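Local structure of Bpsl2520 (Burkholderia pseudomallei K96243, 6F03) at residues G171-Q174 against K175-Q179; Q161-V164 against G165-V168; A63-A66 against E67-K71; D144-T147 against F148-P152; G117-Q120 against F121-D124. The protein is of unknown function but is a putative exported protein, a secreted antigen of the DUF2059 family, built almost wholly of helices and paired as a dimer. All blocks are in the same frame, centred on the assembly; numbering follows the deposited sequence.

Contact 1 (G171-Q174 against K175-Q179); sequences GLMQ and KYMPQ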
loop_
_atom_site.group_PDB
_atom_site.type_symbol
_atom_site.label_atom_id
_atom_site.label_comp_id
_atom_site.label_asym_id
_atom_site.label_seq_id
_atom_site.Cartn_x
_atom_site.Cartn_y
_atom_site.Cartn_z
ATOM N N GLY B 171 -7.249 12.942 1.049
ATOM C CA GLY B 171 -8.172 13.900 1.631
ATOM C C GLY B 171 -8.979 13.312 2.774
ATOM O O GLY B 171 -9.192 13.967 3.795
ATOM N N LEU B 172 -9.476 12.083 2.599
ATOM C CA LEU B 172 -10.245 11.429 3.650
ATOM C C LEU B 172 -9.358 11.074 4.846
ATOM O O LEU B 172 -9.764 11.229 6.001
ATOM C CB LEU B 172 -10.924 10.185 3.085
ATOM C CG LEU B 172 -11.982 10.446 1.991
ATOM C CD1 LEU B 172 -12.327 9.168 1.278
ATOM C CD2 LEU B 172 -13.237 11.075 2.593
HETATM N N MSE B 173 -8.143 10.607 4.584
HETATM C CA MSE B 173 -7.158 10.355 5.623
HETATM C C MSE B 173 -6.916 11.617 6.461
HETATM O O MSE B 173 -6.879 11.559 7.685
HETATM C CB MSE B 173 -5.857 9.868 4.990
HETATM C CG MSE B 173 -4.934 9.087 5.907
HETATM SE SE MSE B 173 -3.237 8.688 5.004
HETATM C CE MSE B 173 -3.882 7.361 3.723
ATOM N N GLN B 174 -6.767 12.768 5.806
ATOM C CA GLN B 174 -6.500 13.988 6.556
ATOM C C GLN B 174 -7.675 14.362 7.449
ATOM O O GLN B 174 -7.479 14.856 8.563
ATOM C CB GLN B 174 -6.150 15.125 5.600
ATOM C CG GLN B 174 -4.665 15.116 5.197
ATOM C CD GLN B 174 -4.304 16.166 4.145
ATOM O OE1 GLN B 174 -5.142 16.969 3.730
ATOM N NE2 GLN B 174 -3.043 16.162 3.715
ATOM N N LYS B 175 -8.902 14.132 6.990
ATOM C CA LYS B 175 -10.053 14.486 7.809
ATOM C C LYS B 175 -10.344 13.458 8.896
ATOM O O LYS B 175 -10.857 13.824 9.958
ATOM C CB LYS B 175 -11.291 14.660 6.937
ATOM C CG LYS B 175 -11.368 15.999 6.221
ATOM C CD LYS B 175 -12.744 16.203 5.591
ATOM C CE LYS B 175 -12.828 15.566 4.213
ATOM N NZ LYS B 175 -12.066 16.367 3.206
ATOM N N TYR B 176 -10.043 12.178 8.668
ATOM C CA TYR B 176 -10.580 11.144 9.537
ATOM C C TYR B 176 -9.537 10.343 10.312
ATOM O O TYR B 176 -9.891 9.741 11.327
ATOM C CB TYR B 176 -11.461 10.170 8.725
ATOM C CG TYR B 176 -12.810 10.755 8.384
ATOM C CD1 TYR B 176 -13.859 10.709 9.295
ATOM C CD2 TYR B 176 -13.034 11.370 7.153
ATOM C CE1 TYR B 176 -15.079 11.248 8.998
ATOM C CE2 TYR B 176 -14.251 11.907 6.853
ATOM C CZ TYR B 176 -15.270 11.851 7.774
ATOM O OH TYR B 176 -16.503 12.387 7.461
HETATM N N MSE B 177 -8.289 10.294 9.872
HETATM C CA MSE B 177 -7.311 9.491 10.593
HETATM C C MSE B 177 -7.092 10.070 11.989
HETATM O O MSE B 177 -7.041 9.318 12.951
HETATM C CB MSE B 177 -5.985 9.380 9.831
HETATM C CG MSE B 177 -4.936 8.525 10.558
HETATM SE SE MSE B 177 -3.786 7.390 9.432
HETATM C CE MSE B 177 -2.267 7.198 10.647
ATOM N N PRO B 178 -6.990 11.396 12.123
ATOM C CA PRO B 178 -6.832 11.947 13.483
ATOM C C PRO B 178 -7.988 11.590 14.401
ATOM O O PRO B 178 -7.752 11.238 15.562
ATOM C CB PRO B 178 -6.733 13.463 13.250
ATOM C CG PRO B 178 -6.216 13.586 11.829
ATOM C CD PRO B 178 -6.881 12.446 11.091
ATOM N N GLN B 179 -9.235 11.632 13.911
ATOM C CA GLN B 179 -10.370 11.369 14.791
ATOM C C GLN B 179 -10.378 9.919 15.239
ATOM O O GLN B 179 -10.673 9.629 16.403
ATOM C CB GLN B 179 -11.702 11.637 14.091
ATOM C CG GLN B 179 -11.861 12.931 13.314
ATOM C CD GLN B 179 -13.282 13.066 12.769
ATOM O OE1 GLN B 179 -14.252 12.782 13.479
ATOM N NE2 GLN B 179 -13.406 13.441 11.493
#
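From G171 to M177 the backbone is helical, with K175 N bonded to G171 O, Y176 N to L172 O at 2.8 Å and M177 N to M173 O at 2.9 Å, but it is already strained at Y176, whose N-H is shared weakly with M173 O, and P178 then interrupts the pattern. The proline has no N-H to offer, and its CD lies 3.5 Å from Q174 O, where an N-H hydrogen would otherwise point. Q179 N likewise finds no acceptor in the turn before; instead the Q179 side chain folds back and NE2 gives a nearly straight bond to K175 O, 3.0 Å long, with that oxygen in the amide plane of the glutamine. M173 and M177, both selenomethionines, run side by side and point the same way, M173 CG meeting M177 CB at 4.1 Å. Each has its CG anti to the backbone N (chi1 -158° and -179°), which starts the two chains off alike. On another face Y176 turns a ring edge to L172 O, 3.5 Å from CD2. The Y176 hydroxyl goes on to D124 of the second subunit, and L172 packs on A125 there, so the buried side of this turn is also dimer interface. The whole is a proline kink in a long helix, with a glutamine side chain bonded to a carbonyl beside the break.

Contact 2 (Q161-V164 against G165-V168); sequences QDQV and GRDV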
loop_
_atom_site.group_PDB
_atom_site.type_symbol
_atom_site.label_atom_id
_atom_site.label_comp_id
_atom_site.label_asym_id
_atom_site.label_seq_id
_atom_site.Cartn_x
_atom_site.Cartn_y
_atom_site.Cartn_z
ATOM N N GLN B 161 -5.000 9.502 -13.694
ATOM C CA GLN B 161 -5.938 8.650 -12.967
ATOM C C GLN B 161 -5.380 8.244 -11.599
ATOM O O GLN B 161 -6.117 8.222 -10.604
ATOM C CB GLN B 161 -6.319 7.440 -13.816
ATOM C CG GLN B 161 -7.345 6.562 -13.142
ATOM C CD GLN B 161 -8.647 7.281 -12.813
ATOM O OE1 GLN B 161 -9.168 8.084 -13.601
ATOM N NE2 GLN B 161 -9.162 7.021 -11.617
ATOM N N ASP B 162 -4.078 7.964 -11.510
ATOM C CA ASP B 162 -3.508 7.672 -10.191
ATOM C C ASP B 162 -3.639 8.865 -9.252
ATOM O O ASP B 162 -3.923 8.699 -8.063
ATOM C CB ASP B 162 -2.044 7.247 -10.305
ATOM C CG ASP B 162 -1.887 5.791 -10.746
ATOM O OD1 ASP B 162 -2.815 4.983 -10.524
ATOM O OD2 ASP B 162 -0.829 5.446 -11.311
ATOM N N GLN B 163 -3.467 10.078 -9.776
ATOM C CA GLN B 163 -3.624 11.274 -8.955
ATOM C C GLN B 163 -5.047 11.389 -8.410
ATOM O O GLN B 163 -5.261 11.885 -7.295
ATOM C CB GLN B 163 -3.272 12.512 -9.785
ATOM C CG GLN B 163 -3.068 13.769 -8.969
ATOM C CD GLN B 163 -1.946 13.598 -7.965
ATOM O OE1 GLN B 163 -0.815 13.299 -8.350
ATOM N NE2 GLN B 163 -2.253 13.759 -6.680
ATOM N N VAL B 164 -6.038 10.974 -9.206
ATOM C CA VAL B 164 -7.436 10.998 -8.759
ATOM C C VAL B 164 -7.614 10.084 -7.547
ATOM O O VAL B 164 -8.222 10.459 -6.538
ATOM C CB VAL B 164 -8.378 10.605 -9.921
ATOM C CG1 VAL B 164 -9.800 10.427 -9.442
ATOM C CG2 VAL B 164 -8.329 11.644 -11.026
ATOM N N GLY B 165 -7.065 8.877 -7.617
ATOM C CA GLY B 165 -7.137 7.991 -6.467
ATOM C C GLY B 165 -6.453 8.550 -5.229
ATOM O O GLY B 165 -6.981 8.456 -4.119
ATOM N N ARG B 166 -5.270 9.140 -5.396
ATOM C CA ARG B 166 -4.549 9.638 -4.228
ATOM C C ARG B 166 -5.287 10.797 -3.570
ATOM O O ARG B 166 -5.365 10.875 -2.331
ATOM C CB ARG B 166 -3.131 10.042 -4.626
ATOM C CG ARG B 166 -2.217 8.848 -4.721
ATOM C CD ARG B 166 -0.761 9.244 -4.771
ATOM N NE ARG B 166 -0.414 9.877 -6.034
ATOM C CZ ARG B 166 -0.183 9.204 -7.157
ATOM N NH1 ARG B 166 -0.284 7.879 -7.165
ATOM N NH2 ARG B 166 0.135 9.852 -8.274
ATOM N N ASP B 167 -5.838 11.703 -4.381
ATOM C CA ASP B 167 -6.578 12.840 -3.842
ATOM C C ASP B 167 -7.743 12.387 -2.971
ATOM O O ASP B 167 -7.991 12.957 -1.899
ATOM C CB ASP B 167 -7.087 13.707 -4.992
ATOM C CG ASP B 167 -6.102 14.801 -5.388
ATOM O OD1 ASP B 167 -4.869 14.561 -5.309
ATOM O OD2 ASP B 167 -6.565 15.884 -5.830
ATOM N N VAL B 168 -8.485 11.377 -3.423
ATOM C CA VAL B 168 -9.598 10.871 -2.627
ATOM C C VAL B 168 -9.096 10.309 -1.294
ATOM O O VAL B 168 -9.533 10.727 -0.217
ATOM C CB VAL B 168 -10.392 9.829 -3.433
ATOM C CG1 VAL B 168 -11.355 9.111 -2.531
ATOM C CG2 VAL B 168 -11.151 10.526 -4.597
#
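Q163 and D167, one helical turn apart, are joined through their side chains: Q163 NE2 donates to D167 OD1 over 3.1 Å. The oxygen lies in the plane of the glutamine amide, but the nitrogen reaches the carboxylate on its syn side and 30° out of plane, and the planes of amide and carboxylate are 74° apart. The bend at chi2 of Q163 (60°) is what turns the amide along the helix toward D167. The other end of that amide faces R166, where the crossing is close to a right angle and OE1 stays 3.6 Å from NH2, a contact rather than a bond. R166 itself folds back toward the previous turn with a bend at chi3, and lays one guanidinium face over D162 O, which sits 3.8 Å from the plane above its centre. NH1 also rests against D162 CB at 3.7 Å. The D162 carboxylate is of opposite charge, yet its OD2 keeps 4.8 Å from NH1, so any attraction there is probably weak, without direct contact. Beneath these polar groups the backbone carries four ordinary helical bonds, among them D167 N to Q163 O at 3.0 Å. All this lies within helix 152-193, against the second subunit: V168 packs on A132 and V164 on Y136 of helix 119-136 there, D167 OD2 is bonded to Y136, and Q161 reaches Y133 of that helix and Y137 just beyond its end.

Contact 3 (A63-A66 against E67-K71); sequences ANSA and EMQSK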
loop_
_atom_site.group_PDB
_atom_site.type_symbol
_atom_site.label_atom_id
_atom_site.label_comp_id
_atom_site.label_asym_id
_atom_site.label_seq_id
_atom_site.Cartn_x
_atom_site.Cartn_y
_atom_site.Cartn_z
ATOM N N ALA B 63 10.251 -1.450 -9.082
ATOM C CA ALA B 63 11.607 -1.626 -8.571
ATOM C C ALA B 63 11.887 -0.655 -7.432
ATOM O O ALA B 63 12.454 -1.038 -6.391
ATOM C CB ALA B 63 12.634 -1.419 -9.686
ATOM N N ASN B 64 11.505 0.616 -7.618
ATOM C CA ASN B 64 11.770 1.610 -6.585
ATOM C C ASN B 64 10.971 1.315 -5.331
ATOM O O ASN B 64 11.468 1.536 -4.220
ATOM C CB ASN B 64 11.458 3.032 -7.064
ATOM C CG ASN B 64 12.437 3.523 -8.114
ATOM O OD1 ASN B 64 13.515 2.976 -8.259
ATOM N ND2 ASN B 64 12.057 4.559 -8.855
ATOM N N SER B 65 9.747 0.799 -5.471
ATOM C CA SER B 65 8.993 0.470 -4.264
ATOM C C SER B 65 9.605 -0.729 -3.521
ATOM O O SER B 65 9.668 -0.733 -2.279
ATOM C CB SER B 65 7.533 0.213 -4.619
ATOM O OG SER B 65 6.797 -0.118 -3.452
ATOM N N ALA B 66 10.050 -1.763 -4.256
ATOM C CA ALA B 66 10.653 -2.927 -3.608
ATOM C C ALA B 66 11.963 -2.547 -2.914
ATOM O O ALA B 66 12.247 -3.017 -1.800
ATOM C CB ALA B 66 10.880 -4.045 -4.630
ATOM N N GLU B 67 12.769 -1.703 -3.563
ATOM C CA GLU B 67 14.015 -1.239 -2.960
ATOM C C GLU B 67 13.743 -0.498 -1.661
ATOM O O GLU B 67 14.461 -0.682 -0.669
ATOM C CB GLU B 67 14.767 -0.323 -3.921
ATOM C CG GLU B 67 16.140 0.079 -3.443
ATOM C CD GLU B 67 16.772 1.135 -4.326
ATOM O OE1 GLU B 67 16.202 1.435 -5.405
ATOM O OE2 GLU B 67 17.849 1.657 -3.950
HETATM N N MSE B 68 12.714 0.345 -1.649
HETATM C CA MSE B 68 12.299 1.022 -0.433
HETATM C C MSE B 68 11.869 0.042 0.652
HETATM O O MSE B 68 12.220 0.207 1.817
HETATM C CB MSE B 68 11.161 1.983 -0.710
HETATM C CG MSE B 68 10.406 2.358 0.539
HETATM SE SE MSE B 68 9.734 4.177 0.435
HETATM C CE MSE B 68 8.697 4.233 2.091
ATOM N N GLN B 69 11.095 -0.972 0.269
ATOM C CA GLN B 69 10.672 -1.967 1.238
ATOM C C GLN B 69 11.866 -2.708 1.811
ATOM O O GLN B 69 11.914 -2.970 3.014
ATOM C CB GLN B 69 9.695 -2.943 0.595
ATOM C CG GLN B 69 8.292 -2.398 0.491
ATOM C CD GLN B 69 7.260 -3.491 0.276
ATOM O OE1 GLN B 69 7.506 -4.663 0.585
ATOM N NE2 GLN B 69 6.099 -3.115 -0.269
ATOM N N SER B 70 12.841 -3.058 0.964
ATOM C CA SER B 70 14.062 -3.687 1.461
ATOM C C SER B 70 14.778 -2.784 2.461
ATOM O O SER B 70 15.194 -3.244 3.525
ATOM C CB SER B 70 15.001 -4.045 0.305
ATOM O OG SER B 70 14.390 -4.965 -0.575
ATOM N N LYS B 71 14.941 -1.494 2.133
ATOM C CA LYS B 71 15.615 -0.593 3.065
ATOM C C LYS B 71 14.874 -0.513 4.391
ATOM O O LYS B 71 15.507 -0.381 5.448
ATOM C CB LYS B 71 15.780 0.813 2.467
ATOM C CG LYS B 71 16.665 0.870 1.224
ATOM C CD LYS B 71 16.839 2.310 0.719
ATOM C CE LYS B 71 17.587 2.381 -0.619
ATOM N NZ LYS B 71 18.775 1.471 -0.753
#
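A63 opens the run by accepting E67 N through its carbonyl, 2.9 Å away, and E67 CB leans on the same oxygen at 3.5 Å. N64 comes next, its O taking M68 N at 3.1 Å. S65 bonds Q69 N through its O, and the aliphatic part of Q69 lies against that carbonyl, with CG 3.5 Å from S65 O. The side chains of the same two residues do not join, since S65 OG remains 4.4 Å from Q69 NE2, too far to bond. A66 O serves two donors of one residue. It accepts S70 N at 2.8 Å and also S70 OG at 3.1 Å, the hydroxyl approaching from 38° above the carbonyl plane. With chi1 at -61° the S70 OG lies beside its own backbone N, which brings it back to the turn before and ties up the hydroxyl of a buried residue within the helix. Farther on, K71 reaches back one turn to E67, its NZ and E67 OE2 forming a salt bridge of 3.3 Å whose hydrogen bond is weak. The ammonium group is bonded as well to V109 O and A112 O, carbonyls at and just past the end of helix 90-111, where a positive charge would probably be welcome. Helix 55-84 is thus fastened to the end of helix 90-111 through K71; A66 and S70 rest on F116 in the loop between helices 90-111 and 119-136, and Q69 and S70 meet M177 and A180 on helix 152-193 of the second subunit.

Contact 4 (D144-T147 against F148-P152); sequences DLTT and FYKSP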
loop_
_atom_site.group_PDB
_atom_site.type_symbol
_atom_site.label_atom_id
_atom_site.label_comp_id
_atom_site.label_asym_id
_atom_site.label_seq_id
_atom_site.Cartn_x
_atom_site.Cartn_y
_atom_site.Cartn_z
ATOM N N ASP B 144 -8.925 -3.812 -27.703
ATOM C CA ASP B 144 -9.804 -2.722 -27.274
ATOM C C ASP B 144 -9.083 -1.796 -26.293
ATOM O O ASP B 144 -9.214 -0.573 -26.384
ATOM C CB ASP B 144 -11.077 -3.246 -26.608
ATOM C CG ASP B 144 -12.013 -3.995 -27.569
ATOM O OD1 ASP B 144 -11.854 -3.872 -28.798
ATOM O OD2 ASP B 144 -12.904 -4.717 -27.057
ATOM N N LEU B 145 -8.372 -2.372 -25.303
ATOM C CA LEU B 145 -7.660 -1.558 -24.324
ATOM C C LEU B 145 -6.660 -0.636 -24.998
ATOM O O LEU B 145 -6.524 0.529 -24.618
ATOM C CB LEU B 145 -6.915 -2.441 -23.313
ATOM C CG LEU B 145 -7.806 -3.037 -22.246
ATOM C CD1 LEU B 145 -6.997 -3.967 -21.361
ATOM C CD2 LEU B 145 -8.397 -1.882 -21.453
ATOM N N THR B 146 -5.908 -1.162 -25.964
ATOM C CA THR B 146 -4.921 -0.350 -26.651
ATOM C C THR B 146 -5.580 0.835 -27.348
ATOM O O THR B 146 -5.053 1.961 -27.321
ATOM C CB THR B 146 -4.141 -1.215 -27.627
ATOM O OG1 THR B 146 -3.606 -2.335 -26.924
ATOM C CG2 THR B 146 -2.987 -0.431 -28.261
ATOM N N THR B 147 -6.717 0.597 -27.999
ATOM C CA THR B 147 -7.456 1.687 -28.623
ATOM C C THR B 147 -7.812 2.763 -27.606
ATOM O O THR B 147 -7.593 3.954 -27.844
ATOM C CB THR B 147 -8.733 1.157 -29.272
ATOM O OG1 THR B 147 -8.391 0.287 -30.359
ATOM C CG2 THR B 147 -9.593 2.347 -29.761
ATOM N N PHE B 148 -8.347 2.368 -26.451
ATOM C CA PHE B 148 -8.668 3.381 -25.453
ATOM C C PHE B 148 -7.405 4.104 -24.965
ATOM O O PHE B 148 -7.400 5.332 -24.821
ATOM C CB PHE B 148 -9.434 2.763 -24.295
ATOM C CG PHE B 148 -9.509 3.649 -23.088
ATOM C CD1 PHE B 148 -10.340 4.756 -23.087
ATOM C CD2 PHE B 148 -8.738 3.375 -21.956
ATOM C CE1 PHE B 148 -10.410 5.587 -21.983
ATOM C CE2 PHE B 148 -8.799 4.199 -20.834
ATOM C CZ PHE B 148 -9.638 5.310 -20.850
ATOM N N TYR B 149 -6.318 3.368 -24.718
ATOM C CA TYR B 149 -5.127 4.010 -24.145
ATOM C C TYR B 149 -4.455 4.978 -25.116
ATOM O O TYR B 149 -3.852 5.968 -24.680
ATOM C CB TYR B 149 -4.104 2.968 -23.682
ATOM C CG TYR B 149 -4.435 2.322 -22.360
ATOM C CD1 TYR B 149 -4.640 3.101 -21.221
ATOM C CD2 TYR B 149 -4.470 0.944 -22.221
ATOM C CE1 TYR B 149 -4.914 2.519 -19.981
ATOM C CE2 TYR B 149 -4.742 0.351 -20.986
ATOM C CZ TYR B 149 -4.959 1.155 -19.881
ATOM O OH TYR B 149 -5.220 0.598 -18.677
ATOM N N LYS B 150 -4.517 4.702 -26.417
ATOM C CA LYS B 150 -3.998 5.620 -27.420
ATOM C C LYS B 150 -4.964 6.756 -27.754
ATOM O O LYS B 150 -4.542 7.722 -28.376
ATOM C CB LYS B 150 -3.620 4.857 -28.699
ATOM C CG LYS B 150 -2.461 3.895 -28.458
ATOM C CD LYS B 150 -1.750 3.480 -29.732
ATOM C CE LYS B 150 -0.441 4.275 -29.939
ATOM N NZ LYS B 150 0.611 4.014 -28.868
ATOM N N SER B 151 -6.222 6.696 -27.337
ATOM C CA SER B 151 -7.128 7.813 -27.580
ATOM C C SER B 151 -6.740 9.011 -26.717
ATOM O O SER B 151 -6.003 8.869 -25.740
ATOM C CB SER B 151 -8.572 7.401 -27.301
ATOM O OG SER B 151 -8.811 7.257 -25.910
ATOM N N PRO B 152 -7.197 10.216 -27.080
ATOM C CA PRO B 152 -6.848 11.393 -26.257
ATOM C C PRO B 152 -7.279 11.266 -24.804
ATOM O O PRO B 152 -6.548 11.695 -23.906
ATOM C CB PRO B 152 -7.593 12.546 -26.943
ATOM C CG PRO B 152 -7.768 12.075 -28.380
ATOM C CD PRO B 152 -7.936 10.575 -28.309
#
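Y149 lays its ring back along the preceding turn, CD2 3.2 Å from L145 O and CE2 4.2 Å from L145 CB. This is the last turn of helix 139-150, and S151 just beyond it is the N-cap of helix 152-193, so one serine makes the junction of two helices. Y149 CG sits beside its own backbone N (chi1 -78°), which brings the ring back beside L145; both residues pack on L49 of helix 40-52. F148 differs, with CG anti to N, and its ring stacks on F148 of the second subunit. K150 runs its CG past T146 O at 3.4 Å before its chain turns away. Backbone bonds are regular up to K150 N, bonded to T146 O. After that the helix tightens and ends: S151 N has only a weak bond to T147 O, 3.1 Å long at 126°, and also reaches F148 O. The S151 hydroxyl has three partners: the backbone N of G154, a bound glycerol, probably from the crystallisation liquor, and F148 O, to which OG donates across 2.6 Å.

Contact 5 (G117-Q120 against F121-D124); sequences GTQQ and FTND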
loop_
_atom_site.group_PDB
_atom_site.type_symbol
_atom_site.label_atom_id
_atom_site.label_comp_id
_atom_site.label_asym_id
_atom_site.label_seq_id
_atom_site.Cartn_x
_atom_site.Cartn_y
_atom_site.Cartn_z
ATOM N N GLY B 117 17.615 -3.042 -8.982
ATOM C CA GLY B 117 18.111 -2.202 -10.050
ATOM C C GLY B 117 18.743 -2.942 -11.210
ATOM O O GLY B 117 19.247 -2.303 -12.140
ATOM N N THR B 118 18.731 -4.273 -11.192
ATOM C CA THR B 118 19.423 -5.034 -12.217
ATOM C C THR B 118 18.586 -5.169 -13.484
ATOM O O THR B 118 17.356 -5.072 -13.476
ATOM C CB THR B 118 19.824 -6.417 -11.679
ATOM O OG1 THR B 118 18.661 -7.150 -11.259
ATOM C CG2 THR B 118 20.798 -6.282 -10.484
ATOM N N GLN B 119 19.281 -5.396 -14.597
ATOM C CA GLN B 119 18.584 -5.660 -15.845
ATOM C C GLN B 119 17.759 -6.935 -15.744
ATOM O O GLN B 119 16.691 -7.039 -16.364
ATOM C CB GLN B 119 19.586 -5.762 -16.999
ATOM C CG GLN B 119 18.922 -5.967 -18.371
ATOM C CD GLN B 119 18.017 -4.801 -18.768
ATOM O OE1 GLN B 119 18.433 -3.641 -18.758
ATOM N NE2 GLN B 119 16.760 -5.101 -19.072
ATOM N N GLN B 120 18.248 -7.917 -14.975
ATOM C CA GLN B 120 17.508 -9.155 -14.776
ATOM C C GLN B 120 16.158 -8.887 -14.127
ATOM O O GLN B 120 15.132 -9.450 -14.547
ATOM C CB GLN B 120 18.338 -10.111 -13.913
ATOM C CG GLN B 120 17.687 -11.468 -13.618
ATOM C CD GLN B 120 18.473 -12.271 -12.559
ATOM O OE1 GLN B 120 19.623 -12.659 -12.785
ATOM N NE2 GLN B 120 17.855 -12.504 -11.404
ATOM N N PHE B 121 16.125 -8.012 -13.121
ATOM C CA PHE B 121 14.841 -7.693 -12.513
ATOM C C PHE B 121 13.910 -7.041 -13.526
ATOM O O PHE B 121 12.751 -7.446 -13.668
ATOM C CB PHE B 121 15.007 -6.782 -11.298
ATOM C CG PHE B 121 13.693 -6.501 -10.599
ATOM C CD1 PHE B 121 13.124 -7.463 -9.758
ATOM C CD2 PHE B 121 13.003 -5.314 -10.827
ATOM C CE1 PHE B 121 11.915 -7.244 -9.123
ATOM C CE2 PHE B 121 11.770 -5.076 -10.206
ATOM C CZ PHE B 121 11.226 -6.053 -9.345
ATOM N N THR B 122 14.406 -6.025 -14.244
ATOM C CA THR B 122 13.605 -5.341 -15.262
ATOM C C THR B 122 13.049 -6.310 -16.295
ATOM O O THR B 122 11.861 -6.251 -16.637
ATOM C CB THR B 122 14.457 -4.266 -15.935
ATOM O OG1 THR B 122 14.825 -3.309 -14.947
ATOM C CG2 THR B 122 13.671 -3.554 -17.045
ATOM N N ASN B 123 13.902 -7.196 -16.825
ATOM C CA ASN B 123 13.440 -8.199 -17.773
ATOM C C ASN B 123 12.340 -9.046 -17.167
ATOM O O ASN B 123 11.286 -9.251 -17.784
ATOM C CB ASN B 123 14.599 -9.090 -18.217
ATOM C CG ASN B 123 15.607 -8.352 -19.059
ATOM O OD1 ASN B 123 15.349 -7.238 -19.524
ATOM N ND2 ASN B 123 16.758 -8.976 -19.286
ATOM N N ASP B 124 12.556 -9.519 -15.933
ATOM C CA ASP B 124 11.582 -10.395 -15.302
ATOM C C ASP B 124 10.265 -9.669 -15.066
ATOM O O ASP B 124 9.183 -10.241 -15.280
ATOM C CB ASP B 124 12.137 -10.930 -13.982
ATOM C CG ASP B 124 13.150 -12.040 -14.182
ATOM O OD1 ASP B 124 13.289 -12.543 -15.318
ATOM O OD2 ASP B 124 13.816 -12.419 -13.196
#
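Capping comes first: T118 is the N-cap of helix 119-136, and its OG1 accepts F121 N at 3.3 Å. With chi1 at 59° the hydroxyl is placed between its own backbone N and carbonyl carbon, from where it can look into the open first turn. OG1 is also hydrogen-bonded to V115 O, so the hydroxyl has a partner on the chain before it. T118 O starts the regular ladder, taking T122 N almost straight at 3.2 Å and, weakly, T122 OG1; N123 N to Q119 O and D124 N to Q120 O follow. Among side-chain bonds, Q119 NE2 donates to N123 OD1 over a short 2.6 Å. The acceptor lies in the plane of the Q119 amide, though the bond is bent; the nitrogen stands 44° above the plane of the N123 carbonyl, away from its lone pairs, and the two amides are inclined by 43°. As packing, T122 CG2 touches Q119 NE2 at 4.0 Å, beside the same bond. Q120 and D124 lie side by side with Q120 CG 4.0 Å from D124 OD2; their polar ends turn to the second subunit, where both Q120 NE2 and D124 OD2 are hydrogen-bonded to Y176 OH and K175 adds a salt bridge to D124. F121 swings its ring away from the cap and meets two rings edge-to-face, F116 of the preceding loop and Y176 of the second subunit. Helix 119-136 therefore starts between its own F116 and helix 152-193 of the partner chain, with L172 there packing on F121 and D124.

All five are local contacts along helices or at their ends, and every one also touches the second subunit. Contacts 1 and 2 follow each other on helix 152-193 with centres about 16 Å apart; both are partly buried, the first mixing selenomethionine packing with a proline break, the second carried by an amide-carboxylate bond. Contact 4, also partly buried, closes the helix before theirs and brings aromatic packing. Contacts 3 and 5 lie more at the surface: contact 3 uses a serine and a lysine-glutamate pair, contact 5 a threonine cap and an amide pair. They alone meet through side chains, A63 CB touching F121 CE2 at 3.8 Å. Contacts 1 and 5 sit about 38 Å apart, centre to centre, yet across the dimer their residues pair.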